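Resiniferatoxin-binding, phosphotriesterase-related protein (Rhodobacter sphaeroides 2.4.1, PDB 3K2G) probably hydrolyses phosphoric diesters, using two zinc ions bound in a TIM barrel. Local coordinates at residues B[37-42]-B[80-85]; B[109-114]-B[134-139]. All blocks are in the same frame, centred on the assembly; numbering follows the deposited sequence.

Interaction 1: residues B[37-42]-B[80-85]. With DTV ((2S,3S)-1,4-dimercaptobutane-2,3-diol), chain K.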
loop_
_atom_site.group_PDB
_atom_site.type_symbol
_atom_site.label_atom_id
_atom_site.label_comp_id
_atom_site.label_asym_id
_atom_site.label_seq_id
_atom_site.Cartn_x
_atom_site.Cartn_y
_atom_site.Cartn_z
ATOM N N LEU B 37 -35.300 -1.023 16.020
ATOM C CA LEU B 37 -35.826 -0.579 17.304
ATOM C C LEU B 37 -36.383 -1.745 18.106
ATOM O O LEU B 37 -36.398 -1.715 19.335
ATOM C CB LEU B 37 -36.895 0.487 17.076
ATOM C CG LEU B 37 -36.327 1.654 16.259
ATOM C CD1 LEU B 37 -37.366 2.749 16.113
ATOM C CD2 LEU B 37 -35.079 2.188 16.944
ATOM N N GLN B 38 -36.827 -2.763 17.382
ATOM C CA GLN B 38 -37.377 -3.995 17.941
ATOM C C GLN B 38 -37.131 -5.050 16.866
ATOM O O GLN B 38 -37.275 -4.761 15.684
ATOM C CB GLN B 38 -38.889 -3.867 18.162
ATOM C CG GLN B 38 -39.331 -2.925 19.272
ATOM C CD GLN B 38 -38.991 -3.453 20.651
ATOM O OE1 GLN B 38 -37.890 -3.235 21.160
ATOM N NE2 GLN B 38 -39.930 -4.168 21.256
ATOM N N ASN B 39 -36.756 -6.262 17.252
ATOM C CA ASN B 39 -36.537 -7.307 16.257
ATOM C C ASN B 39 -36.404 -8.675 16.903
ATOM O O ASN B 39 -36.458 -8.806 18.124
ATOM C CB ASN B 39 -35.283 -7.012 15.421
ATOM C CG ASN B 39 -33.996 -7.215 16.201
ATOM O OD1 ASN B 39 -34.019 -7.493 17.402
ATOM N ND2 ASN B 39 -32.863 -7.067 15.521
ATOM N N ASP B 40 -36.219 -9.691 16.068
ATOM C CA ASP B 40 -36.071 -11.062 16.538
ATOM C C ASP B 40 -35.020 -11.792 15.698
ATOM O O ASP B 40 -35.241 -12.075 14.521
ATOM C CB ASP B 40 -37.424 -11.778 16.460
ATOM C CG ASP B 40 -37.334 -13.239 16.847
ATOM O OD1 ASP B 40 -36.719 -13.543 17.892
ATOM O OD2 ASP B 40 -37.887 -14.083 16.106
ATOM N N CYS B 41 -33.878 -12.094 16.315
ATOM C CA CYS B 41 -32.778 -12.771 15.630
ATOM C C CYS B 41 -32.475 -14.148 16.220
ATOM O O CYS B 41 -31.368 -14.663 16.068
ATOM C CB CYS B 41 -31.515 -11.912 15.710
ATOM S SG CYS B 41 -31.635 -10.329 14.851
ATOM N N ARG B 42 -33.457 -14.743 16.887
ATOM C CA ARG B 42 -33.279 -16.055 17.504
ATOM C C ARG B 42 -32.868 -17.157 16.523
ATOM O O ARG B 42 -32.229 -18.133 16.913
ATOM C CB ARG B 42 -34.562 -16.467 18.231
ATOM C CG ARG B 42 -34.954 -15.532 19.366
ATOM C CD ARG B 42 -36.151 -16.067 20.139
ATOM N NE ARG B 42 -35.896 -17.393 20.707
ATOM C CZ ARG B 42 -34.939 -17.664 21.593
ATOM N NH1 ARG B 42 -34.133 -16.701 22.027
ATOM N NH2 ARG B 42 -34.788 -18.902 22.048
ATOM N N ILE B 80 -29.873 -11.937 21.375
ATOM C CA ILE B 80 -30.434 -11.901 20.032
ATOM C C ILE B 80 -31.922 -11.604 19.859
ATOM O O ILE B 80 -32.635 -12.321 19.157
ATOM C CB ILE B 80 -30.081 -13.208 19.282
ATOM C CG1 ILE B 80 -30.641 -14.416 20.030
ATOM C CG2 ILE B 80 -28.564 -13.334 19.161
ATOM C CD1 ILE B 80 -30.269 -15.747 19.400
ATOM N N ALA B 81 -32.379 -10.533 20.491
ATOM C CA ALA B 81 -33.762 -10.102 20.370
ATOM C C ALA B 81 -33.981 -8.794 21.111
ATOM O O ALA B 81 -33.759 -8.702 22.318
ATOM C CB ALA B 81 -34.718 -11.177 20.896
ATOM N N LEU B 82 -34.391 -7.774 20.367
ATOM C CA LEU B 82 -34.681 -6.471 20.938
ATOM C C LEU B 82 -36.192 -6.527 21.160
ATOM O O LEU B 82 -36.979 -6.336 20.229
ATOM C CB LEU B 82 -34.302 -5.359 19.950
ATOM C CG LEU B 82 -32.801 -5.204 19.654
ATOM C CD1 LEU B 82 -32.582 -4.183 18.545
ATOM C CD2 LEU B 82 -32.083 -4.757 20.919
ATOM N N ASP B 83 -36.576 -6.806 22.403
ATOM C CA ASP B 83 -37.978 -6.955 22.770
ATOM C C ASP B 83 -38.495 -6.083 23.906
ATOM O O ASP B 83 -39.637 -6.247 24.330
ATOM C CB ASP B 83 -38.252 -8.416 23.119
ATOM C CG ASP B 83 -37.251 -8.972 24.116
ATOM O OD1 ASP B 83 -36.615 -8.175 24.835
ATOM O OD2 ASP B 83 -37.104 -10.208 24.185
ATOM N N ASP B 84 -37.674 -5.173 24.417
ATOM C CA ASP B 84 -38.144 -4.302 25.488
ATOM C C ASP B 84 -38.446 -2.931 24.908
ATOM O O ASP B 84 -37.544 -2.129 24.670
ATOM C CB ASP B 84 -37.108 -4.168 26.603
ATOM C CG ASP B 84 -37.676 -3.479 27.832
ATOM O OD1 ASP B 84 -38.162 -2.334 27.705
ATOM O OD2 ASP B 84 -37.646 -4.085 28.925
ATOM N N LEU B 85 -39.731 -2.664 24.701
ATOM C CA LEU B 85 -40.170 -1.407 24.117
ATOM C C LEU B 85 -39.820 -0.183 24.952
ATOM O O LEU B 85 -39.455 0.864 24.411
ATOM C CB LEU B 85 -41.678 -1.459 23.869
ATOM C CG LEU B 85 -42.236 -0.519 22.800
ATOM C CD1 LEU B 85 -41.450 -0.664 21.506
ATOM C CD2 LEU B 85 -43.701 -0.853 22.571
HETATM S S1 DTV K . -26.340 -11.941 9.114
HETATM C C1 DTV K . -27.952 -11.108 9.520
HETATM C C2 DTV K . -28.330 -11.198 10.999
HETATM O O2 DTV K . -27.313 -10.555 11.752
HETATM C C3 DTV K . -29.677 -10.500 11.257
HETATM O O3 DTV K . -29.570 -9.136 10.930
HETATM C C4 DTV K . -30.116 -10.600 12.718
HETATM S S4 DTV K . -31.912 -10.774 12.887
#
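Asn39 and Leu82 meet where two short, loosely paired strands, 39-40 and 81-82, run antiparallel near the binuclear zinc centre of this TIM-barrel phosphotriesterase relative. In the side chain of Asn39, CG sits between the backbone N and the carbonyl carbon (chi1 72°), which carries OD1 across to segment 80-85. There OD1 accepts from Leu82 N at 3.0 Å, the donor lying almost in line with the side-chain C=O (170°). The same oxygen rests against Leu82 CB at 3.3 Å, so the leucine is met by a polar atom at its root, and the two side chains run obliquely past each other. Asn39 ND2 is turned to Phe306 O, and with both ends of the amide bonded its rotation is fixed. In return Asn39 N donates to Leu82 O at 3.0 Å, in the carbonyl plane and on a lone pair. Toward the helix that starts at Leu85, the side chain of Gln38 bends at chi2 and crosses that of Leu85 at about a right angle, Gln38 CG lying 3.8 Å from Leu85 CD1. Asp84 caps this helix through Leu87 N. At the other end Ile80 points at the backbone of Cys41 and Arg42: Ile80 CD1 reaches Arg42 CA at 3.6 Å, and Trp45 and Phe74 pack against the same isoleucine. Ile80 O takes the N-H of Cys41, which approaches 43° out of the carbonyl plane rather than on a lone pair. Cys41 carries its sulfur into the ligand pocket, where Phe306 touches its side chain and where Cys41 SG is joined to S4 of the dithiol DTV by a 2.0 Å disulfide.

Interaction 2: residues B[109-114]-B[134-139]; sequences RGIGRD and GYYLAS. With DTV ((2S,3S)-1,4-dimercaptobutane-2,3-diol), chain K.
Two loops that follow barrel strands 102-105 and 128-131 meet here beside the zinc centre, and Tyr136 belongs both to the second zinc site and to the ligand pocket. Ile111 comes at the Tyr136 ring from one face: its CD1 stands 4.2 Å above the plane, offset toward the rim, while Ile111 CG2 touches Tyr136 CD2 at 3.5 Å. Leu137 CG covers the centre of the opposite face, so the phenol is sandwiched between two aliphatic side chains. With CG anti to the backbone N (chi1 -159°), the ring extends into the pocket, where Tyr136 OH shares a 2.7 Å hydrogen bond with DTV O3, and DTV C3 lies at the ring edge. Farther from the ligand, Arg109 N donates to Gly134 O at 3.1 Å. The extended Arg109 side chain then crosses Tyr135 at a slant, Arg109 CD 3.6 Å from Tyr135 CE1 and the guanidinium plane 52° from the ring. A water accepts from both Arg109 NE and Gly134 N, linking side chain to backbone. Arg109 O and Tyr136 N are buried without a partner. Outside the pair, helix 150-162 takes the polar ends, Glu160 by salt bridges to Arg109 and Arg113 and Glu156 by a hydrogen bond to Tyr135 OH, while helix 186-202 packs against Tyr135 and Leu137.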
loop_
_atom_site.group_PDB
_atom_site.type_symbol
_atom_site.label_atom_id
_atom_site.label_comp_id
_atom_site.label_asym_id
_atom_site.label_seq_id
_atom_site.Cartn_x
_atom_site.Cartn_y
_atom_site.Cartn_z
ATOM N N ARG B 109 -40.076 -8.551 7.084
ATOM C CA ARG B 109 -40.740 -9.830 7.323
ATOM C C ARG B 109 -39.736 -10.925 7.641
ATOM O O ARG B 109 -38.781 -11.147 6.891
ATOM C CB ARG B 109 -41.565 -10.256 6.102
ATOM C CG ARG B 109 -42.612 -9.251 5.659
ATOM C CD ARG B 109 -43.564 -9.867 4.650
ATOM N NE ARG B 109 -44.488 -8.882 4.097
ATOM C CZ ARG B 109 -45.721 -9.163 3.690
ATOM N NH1 ARG B 109 -46.184 -10.404 3.781
ATOM N NH2 ARG B 109 -46.490 -8.205 3.185
ATOM N N GLY B 110 -39.970 -11.616 8.752
ATOM C CA GLY B 110 -39.078 -12.683 9.157
ATOM C C GLY B 110 -38.232 -12.297 10.356
ATOM O O GLY B 110 -37.779 -13.170 11.101
ATOM N N ILE B 111 -38.016 -10.998 10.550
ATOM C CA ILE B 111 -37.209 -10.532 11.675
ATOM C C ILE B 111 -37.916 -9.645 12.703
ATOM O O ILE B 111 -37.257 -8.976 13.496
ATOM C CB ILE B 111 -35.917 -9.811 11.198
ATOM C CG1 ILE B 111 -36.257 -8.701 10.200
ATOM C CG2 ILE B 111 -34.960 -10.829 10.592
ATOM C CD1 ILE B 111 -35.036 -7.910 9.724
ATOM N N GLY B 112 -39.248 -9.628 12.683
ATOM C CA GLY B 112 -39.990 -8.863 13.676
ATOM C C GLY B 112 -40.521 -7.464 13.417
ATOM O O GLY B 112 -40.627 -6.668 14.356
ATOM N N ARG B 113 -40.873 -7.143 12.177
ATOM C CA ARG B 113 -41.393 -5.810 11.885
ATOM C C ARG B 113 -42.737 -5.626 12.591
ATOM O O ARG B 113 -43.604 -6.493 12.513
ATOM C CB ARG B 113 -41.565 -5.622 10.374
ATOM C CG ARG B 113 -42.066 -4.236 9.979
ATOM C CD ARG B 113 -42.323 -4.137 8.485
ATOM N NE ARG B 113 -43.314 -5.108 8.028
ATOM C CZ ARG B 113 -43.775 -5.179 6.780
ATOM N NH1 ARG B 113 -43.334 -4.331 5.859
ATOM N NH2 ARG B 113 -44.672 -6.101 6.451
ATOM N N ASP B 114 -42.901 -4.500 13.279
ATOM C CA ASP B 114 -44.136 -4.219 14.003
ATOM C C ASP B 114 -44.492 -2.732 13.994
ATOM O O ASP B 114 -43.966 -1.954 14.790
ATOM C CB ASP B 114 -44.012 -4.688 15.454
ATOM C CG ASP B 114 -45.349 -4.737 16.168
ATOM O OD1 ASP B 114 -46.159 -3.800 15.999
ATOM O OD2 ASP B 114 -45.585 -5.717 16.909
ATOM N N GLY B 134 -40.445 -6.085 2.796
ATOM C CA GLY B 134 -39.803 -7.124 2.012
ATOM C C GLY B 134 -39.327 -8.289 2.859
ATOM O O GLY B 134 -39.622 -8.366 4.055
ATOM N N TYR B 135 -38.581 -9.195 2.235
ATOM C CA TYR B 135 -38.059 -10.371 2.915
ATOM C C TYR B 135 -36.558 -10.289 3.154
ATOM O O TYR B 135 -35.823 -9.664 2.390
ATOM C CB TYR B 135 -38.405 -11.620 2.106
ATOM C CG TYR B 135 -39.894 -11.897 2.099
ATOM C CD1 TYR B 135 -40.517 -12.503 3.193
ATOM C CD2 TYR B 135 -40.690 -11.498 1.027
ATOM C CE1 TYR B 135 -41.897 -12.703 3.221
ATOM C CE2 TYR B 135 -42.069 -11.690 1.045
ATOM C CZ TYR B 135 -42.667 -12.292 2.145
ATOM O OH TYR B 135 -44.034 -12.468 2.164
ATOM N N TYR B 136 -36.116 -10.941 4.225
ATOM C CA TYR B 136 -34.718 -10.950 4.617
ATOM C C TYR B 136 -34.007 -12.204 4.111
ATOM O O TYR B 136 -34.423 -12.803 3.118
ATOM C CB TYR B 136 -34.643 -10.858 6.143
ATOM C CG TYR B 136 -33.326 -10.366 6.680
ATOM C CD1 TYR B 136 -32.666 -9.292 6.081
ATOM C CD2 TYR B 136 -32.762 -10.938 7.819
ATOM C CE1 TYR B 136 -31.479 -8.797 6.606
ATOM C CE2 TYR B 136 -31.578 -10.448 8.353
ATOM C CZ TYR B 136 -30.943 -9.375 7.744
ATOM O OH TYR B 136 -29.788 -8.855 8.281
ATOM N N LEU B 137 -32.935 -12.599 4.790
ATOM C CA LEU B 137 -32.175 -13.773 4.384
ATOM C C LEU B 137 -33.029 -15.040 4.378
ATOM O O LEU B 137 -34.001 -15.160 5.127
ATOM C CB LEU B 137 -30.958 -13.952 5.300
ATOM C CG LEU B 137 -29.938 -12.805 5.258
ATOM C CD1 LEU B 137 -28.870 -13.021 6.320
ATOM C CD2 LEU B 137 -29.312 -12.720 3.875
ATOM N N ALA B 138 -32.651 -15.981 3.517
ATOM C CA ALA B 138 -33.352 -17.251 3.362
ATOM C C ALA B 138 -33.806 -17.910 4.672
ATOM O O ALA B 138 -35.004 -18.097 4.901
ATOM C CB ALA B 138 -32.478 -18.219 2.570
ATOM N N SER B 139 -32.849 -18.258 5.527
ATOM C CA SER B 139 -33.152 -18.920 6.797
ATOM C C SER B 139 -34.195 -18.225 7.674
ATOM O O SER B 139 -34.717 -18.829 8.612
ATOM C CB SER B 139 -31.862 -19.124 7.600
ATOM O OG SER B 139 -31.126 -17.917 7.709
HETATM S S1 DTV K . -26.340 -11.941 9.114
HETATM C C1 DTV K . -27.952 -11.108 9.520
HETATM C C2 DTV K . -28.330 -11.198 10.999
HETATM O O2 DTV K . -27.313 -10.555 11.752
HETATM C C3 DTV K . -29.677 -10.500 11.257
HETATM O O3 DTV K . -29.570 -9.136 10.930
HETATM C C4 DTV K . -30.116 -10.600 12.718
HETATM S S4 DTV K . -31.912 -10.774 12.887
HETATM O O HOH W 1 -43.158 -6.850 2.925
#

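How the interactions relate
Interactions 1 and 2 follow one another along the chain, with centres about 13 Å apart, and meet directly where Asp40 N lies 2.9 Å from Ile111 O, a probable hydrogen bond; Asn39 CB packs on the same oxygen at 3.4 Å. The dithiol bridges them: residues 37-42 hold one end covalently, and residues 134-139 grip its middle through a hydroxyl. Ile111 CG2 lies 3.8 Å from DTV S4. Tyr136 reaches the metal centre itself, its side chain about 3 Å from a zinc ion, whereas that of Asn39 stays about 7 Å off, about 4 Å from the side chain of the zinc ligand His36. Together they form part of the pocket wall, completed by Trp44, Phe74 and Phe306.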